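Local atomic coordinates of tail fiber protein (Pseudomonas aeruginosa, PDB entry 6CL6), a protein that forms the trimeric tail fibre of the R2 pyocin, a contractile injection system, and probably binds the receptor on target Pseudomonas cells. Residues S152-A157 with P164-G169; D189-Y194 with W206-H211. All blocks are in the same frame, centred on the assembly; numbering follows the deposited sequence.

Contact 1: S152-A157 with P164-G169; sequences SFTAQA and PIVRAG. With EDO (1,2-ethanediol), chain K.
Thr154 is the side chain that ties the start of the short helix 154-159 to the returning chain at 164-169, its two branches taking different parts of that chain. OG1 faces the backbone of Ala168, whose N-H reaches it at 3.0 Å in a nearly straight bond (160°). Thr154 OG1 lies beside its own backbone N (chi1 -75°), which leaves CG2 anti to that N and carries the CG2 methyl against the carbonyl oxygen of Val166, 3.6 Å from Thr154 CG2 to Val166 O. The two side chains cross at about a right angle, Val166 CG1 3.9 Å from Thr154 CG2.

One turn further along the helix, the methyl of Ala157 points at the same backbone and rests against the carbonyl oxygen of Arg167, 3.6 Å from CB to O. Ala168 answers from the other segment: Ala168 CB lies 3.8 Å from Ser152 C and is backed by Phe180 of a second subunit. Val166 centres an inverse gamma turn, and its carbonyl receives NH1 of Arg167 from above the carbonyl plane, while NE of that arginine forms a salt bridge with Asp189.

An ethanediol, probably from the crystallisation liquor, sits beside Thr154; its O1 accepts the Thr154 N-H at 2.8 Å, almost in line, and Tyr188 OH also binds the molecule. One N-H of the first turn is thus bonded to a crystallisation additive; Phe153, at the N-cap position, offers its backbone carbonyl to the N-H groups of Gln156 and Ala157. The arrangement is that of a short helical connection between neighbouring antiparallel strands, 147-151 and 169-177, with a threonine hydroxyl pinning the return loop to the first turn of the helix.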
# COMPACT_ATOMS: atom_id res chain seq x y z
N SER A 152 24.77 -24.08 -16.54
CA SER A 152 24.61 -23.22 -17.71
C SER A 152 23.28 -23.40 -18.41
O SER A 152 23.01 -22.70 -19.38
CB SER A 152 25.78 -23.47 -18.66
OG SER A 152 27.00 -23.17 -18.00
N PHE A 153 22.43 -24.32 -17.94
CA PHE A 153 21.21 -24.64 -18.66
C PHE A 153 20.02 -24.67 -17.71
O PHE A 153 19.97 -25.49 -16.81
CB PHE A 153 21.34 -26.00 -19.38
CG PHE A 153 22.37 -26.02 -20.45
CD1 PHE A 153 23.68 -26.32 -20.16
CD2 PHE A 153 22.01 -25.72 -21.78
CE1 PHE A 153 24.65 -26.33 -21.15
CE2 PHE A 153 22.97 -25.71 -22.78
CZ PHE A 153 24.30 -26.02 -22.46
N THR A 154 19.06 -23.78 -17.93
CA THR A 154 17.85 -23.81 -17.13
C THR A 154 17.16 -25.17 -17.21
O THR A 154 16.65 -25.65 -16.20
CB THR A 154 16.93 -22.67 -17.59
OG1 THR A 154 17.46 -21.43 -17.09
CG2 THR A 154 15.52 -22.86 -17.08
N ALA A 155 17.15 -25.81 -18.39
CA ALA A 155 16.51 -27.10 -18.52
C ALA A 155 17.21 -28.17 -17.68
O ALA A 155 16.58 -29.17 -17.32
CB ALA A 155 16.47 -27.55 -19.98
N GLN A 156 18.49 -28.00 -17.38
CA GLN A 156 19.18 -28.95 -16.51
C GLN A 156 18.93 -28.65 -15.03
O GLN A 156 19.01 -29.57 -14.20
CB GLN A 156 20.68 -28.96 -16.82
CG GLN A 156 20.96 -29.56 -18.24
CD GLN A 156 22.43 -29.69 -18.59
OE1 GLN A 156 22.77 -30.50 -19.38
NE2 GLN A 156 23.28 -28.87 -17.99
N ALA A 157 18.63 -27.40 -14.66
CA ALA A 157 18.05 -27.17 -13.35
C ALA A 157 16.70 -27.86 -13.23
O ALA A 157 16.37 -28.48 -12.20
CB ALA A 157 17.94 -25.68 -13.06
N PRO A 164 17.01 -24.21 -5.99
CA PRO A 164 16.03 -23.31 -5.36
C PRO A 164 15.08 -22.66 -6.33
O PRO A 164 14.03 -22.17 -5.92
CB PRO A 164 16.91 -22.25 -4.68
CG PRO A 164 18.17 -22.21 -5.50
CD PRO A 164 18.36 -23.65 -6.01
N ILE A 165 15.44 -22.65 -7.61
CA ILE A 165 14.66 -22.01 -8.67
C ILE A 165 15.06 -22.73 -9.95
O ILE A 165 16.19 -23.22 -10.07
CB ILE A 165 14.94 -20.49 -8.73
CG1 ILE A 165 14.03 -19.78 -9.73
CG2 ILE A 165 16.43 -20.25 -9.11
CD1 ILE A 165 12.60 -19.63 -9.19
N VAL A 166 14.13 -22.84 -10.88
CA VAL A 166 14.46 -23.46 -12.17
C VAL A 166 15.12 -22.41 -13.04
O VAL A 166 14.45 -21.72 -13.82
CB VAL A 166 13.22 -24.08 -12.82
CG1 VAL A 166 13.58 -24.71 -14.18
CG2 VAL A 166 12.64 -25.13 -11.90
N ARG A 167 16.45 -22.26 -12.88
CA ARG A 167 17.23 -21.28 -13.60
C ARG A 167 18.67 -21.74 -13.63
O ARG A 167 19.18 -22.28 -12.64
CB ARG A 167 17.19 -19.87 -12.97
CG ARG A 167 15.88 -19.20 -12.91
CD ARG A 167 15.49 -18.57 -14.24
NE ARG A 167 14.42 -17.56 -14.02
CZ ARG A 167 13.18 -17.85 -13.67
NH1 ARG A 167 12.82 -19.10 -13.47
NH2 ARG A 167 12.29 -16.89 -13.49
N ALA A 168 19.35 -21.49 -14.75
CA ALA A 168 20.81 -21.52 -14.75
C ALA A 168 21.33 -20.60 -13.65
O ALA A 168 20.67 -19.64 -13.25
CB ALA A 168 21.31 -21.06 -16.12
N GLY A 169 22.51 -20.91 -13.13
CA GLY A 169 23.02 -20.14 -12.01
C GLY A 169 24.33 -20.67 -11.49
O GLY A 169 24.86 -21.67 -11.96
C1 EDO K . 20.26 -20.61 -19.56
O1 EDO K . 19.37 -21.72 -19.80
C2 EDO K . 20.31 -19.76 -20.82
O2 EDO K . 18.99 -19.21 -21.03

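Contact 2: D189-Y194 with W206-H211; sequences DGESFY and WRRMWH
Polar and charged bonds close the open end of the antiparallel hairpin 193-199/202-208, at the edge of its sheet within this chain, where Tyr194 and Arg208 form a non-hydrogen-bonded pair. Beyond that pair, Met209 N bonds to Phe193 O at 3.0 Å. The Arg208 chain, extended from CG to NE, passes obliquely across the Tyr194 ring, CG 3.4 Å from CE2, with ring and guanidinium planes nearly perpendicular (86°). NE and NH2 both grip one oxygen of Glu191, OE2, the shorter bond being NH2 to OE2 at 2.9 Å; both come from the same face of the carboxylate. Its other oxygen, OE1, takes the Tyr194 hydroxyl at 2.5 Å through the syn lone pair. Ser192 CB lies over the guanidinium centre, and its OG, anti to the backbone N (chi1 -164°), donates to Met209 O at 2.7 Å. His211 NE2 points straight at Glu191 O, 2.8 Å away, while its ND1 is hydrogen-bonded to Gly213 N. Met209 also packs on Met209 of the other two subunits. Arg208 NH2 also bridges to Asp214; one guanidinium thus serves two acids, and its positive charge would probably favour ionised Glu191, whose carboxylate tyrosine and arginine together orient.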
# COMPACT_ATOMS: atom_id res chain seq x y z
N ASP A 189 19.85 -14.94 -14.31
CA ASP A 189 19.03 -13.79 -14.68
C ASP A 189 18.65 -12.91 -13.48
O ASP A 189 17.71 -12.11 -13.58
CB ASP A 189 17.74 -14.25 -15.37
CG ASP A 189 16.87 -15.11 -14.48
OD1 ASP A 189 17.33 -15.45 -13.37
OD2 ASP A 189 15.72 -15.41 -14.87
N GLY A 190 19.30 -13.10 -12.34
CA GLY A 190 19.00 -12.31 -11.16
C GLY A 190 17.64 -12.57 -10.56
O GLY A 190 17.13 -11.74 -9.81
N GLU A 191 17.03 -13.71 -10.89
CA GLU A 191 15.73 -14.04 -10.32
C GLU A 191 15.78 -13.85 -8.82
O GLU A 191 14.91 -13.22 -8.25
CB GLU A 191 15.32 -15.48 -10.68
CG GLU A 191 13.89 -15.83 -10.25
CD GLU A 191 13.78 -16.24 -8.78
OE1 GLU A 191 14.73 -16.87 -8.26
OE2 GLU A 191 12.75 -15.96 -8.15
N SER A 192 16.80 -14.38 -8.19
CA SER A 192 17.22 -13.98 -6.84
C SER A 192 18.52 -14.70 -6.49
O SER A 192 19.19 -15.25 -7.36
CB SER A 192 16.15 -14.27 -5.79
OG SER A 192 16.47 -13.53 -4.63
N PHE A 193 18.88 -14.61 -5.22
CA PHE A 193 20.09 -15.16 -4.59
C PHE A 193 19.57 -15.95 -3.40
O PHE A 193 18.71 -15.45 -2.67
CB PHE A 193 21.03 -14.02 -4.17
CG PHE A 193 22.41 -14.47 -3.75
CD1 PHE A 193 22.64 -15.06 -2.53
CD2 PHE A 193 23.50 -14.23 -4.60
CE1 PHE A 193 23.95 -15.46 -2.18
CE2 PHE A 193 24.77 -14.61 -4.23
CZ PHE A 193 24.98 -15.22 -3.01
N TYR A 194 20.00 -17.21 -3.28
CA TYR A 194 19.46 -18.14 -2.30
C TYR A 194 20.54 -18.73 -1.42
O TYR A 194 21.67 -18.90 -1.86
CB TYR A 194 18.78 -19.33 -2.99
CG TYR A 194 17.56 -18.97 -3.82
CD1 TYR A 194 17.70 -18.44 -5.11
CD2 TYR A 194 16.31 -19.17 -3.34
CE1 TYR A 194 16.61 -18.13 -5.85
CE2 TYR A 194 15.20 -18.87 -4.09
CZ TYR A 194 15.35 -18.35 -5.34
OH TYR A 194 14.23 -18.05 -6.10
N TRP A 206 15.65 -23.61 1.42
CA TRP A 206 16.31 -22.46 0.81
C TRP A 206 15.66 -21.17 1.32
O TRP A 206 14.44 -21.11 1.50
CB TRP A 206 16.22 -22.53 -0.71
CG TRP A 206 17.08 -23.56 -1.38
CD1 TRP A 206 16.68 -24.77 -1.87
CD2 TRP A 206 18.47 -23.42 -1.71
NE1 TRP A 206 17.76 -25.41 -2.45
CE2 TRP A 206 18.86 -24.59 -2.37
CE3 TRP A 206 19.43 -22.43 -1.46
CZ2 TRP A 206 20.18 -24.81 -2.80
CZ3 TRP A 206 20.72 -22.62 -1.89
CH2 TRP A 206 21.10 -23.80 -2.55
N ARG A 207 16.49 -20.17 1.59
CA ARG A 207 16.04 -18.81 1.85
C ARG A 207 16.23 -18.00 0.57
O ARG A 207 17.28 -18.09 -0.10
CB ARG A 207 16.82 -18.18 2.99
CG ARG A 207 16.67 -18.90 4.30
CD ARG A 207 15.21 -19.04 4.71
NE ARG A 207 15.04 -18.82 6.14
CZ ARG A 207 13.92 -19.06 6.80
NH1 ARG A 207 12.88 -19.56 6.16
NH2 ARG A 207 13.87 -18.83 8.11
N ARG A 208 15.22 -17.24 0.21
CA ARG A 208 15.22 -16.43 -1.00
C ARG A 208 15.34 -14.96 -0.63
O ARG A 208 14.47 -14.41 0.07
CB ARG A 208 13.94 -16.67 -1.81
CG ARG A 208 13.93 -15.91 -3.12
CD ARG A 208 12.61 -16.09 -3.82
NE ARG A 208 12.63 -15.42 -5.11
CZ ARG A 208 12.54 -14.10 -5.26
NH1 ARG A 208 12.45 -13.32 -4.21
NH2 ARG A 208 12.55 -13.55 -6.47
N MET A 209 16.40 -14.32 -1.10
CA MET A 209 16.57 -12.88 -0.89
C MET A 209 15.44 -12.08 -1.54
O MET A 209 15.02 -12.38 -2.65
CB MET A 209 17.91 -12.43 -1.46
CG MET A 209 18.23 -10.96 -1.28
SD MET A 209 19.63 -10.40 -2.30
CE MET A 209 20.99 -11.34 -1.71
N TRP A 210 14.93 -11.08 -0.82
CA TRP A 210 14.07 -10.06 -1.40
C TRP A 210 14.96 -8.97 -2.01
O TRP A 210 15.87 -8.48 -1.34
CB TRP A 210 13.16 -9.41 -0.36
CG TRP A 210 12.03 -10.24 0.14
CD1 TRP A 210 11.77 -10.55 1.44
CD2 TRP A 210 11.02 -10.85 -0.64
NE1 TRP A 210 10.64 -11.34 1.51
CE2 TRP A 210 10.16 -11.53 0.25
CE3 TRP A 210 10.73 -10.88 -2.02
CZ2 TRP A 210 9.06 -12.27 -0.20
CZ3 TRP A 210 9.63 -11.59 -2.45
CH2 TRP A 210 8.81 -12.27 -1.55
N HIS A 211 14.70 -8.59 -3.26
CA HIS A 211 15.48 -7.56 -3.89
C HIS A 211 14.59 -6.59 -4.66
O HIS A 211 13.36 -6.75 -4.75
CB HIS A 211 16.59 -8.18 -4.78
CG HIS A 211 16.06 -9.03 -5.88
ND1 HIS A 211 15.52 -8.51 -7.03
CD2 HIS A 211 16.00 -10.37 -6.01
CE1 HIS A 211 15.12 -9.49 -7.81
NE2 HIS A 211 15.41 -10.64 -7.22

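In the fold
Contacts 1 and 2 flank the same mixed sheet and follow each other along the chain, their centres about 13 Å apart. Both are partly buried, but contact 1 lies nearer the surface, with Phe153 and Val166 exposed, whereas none of the touching residues of contact 2 is. Contact 1 joins a helix start to a loop through a single hydrogen bond and small apolar groups; contact 2 joins hairpin strands and their extensions through charged and polar bonds. A salt bridge from Arg167 NE to Asp189 OD2 (2.7 Å) links them, and Pro164 packs on Tyr194 and Trp206. Contact 1 touches the second subunit, contact 2 both neighbouring subunits.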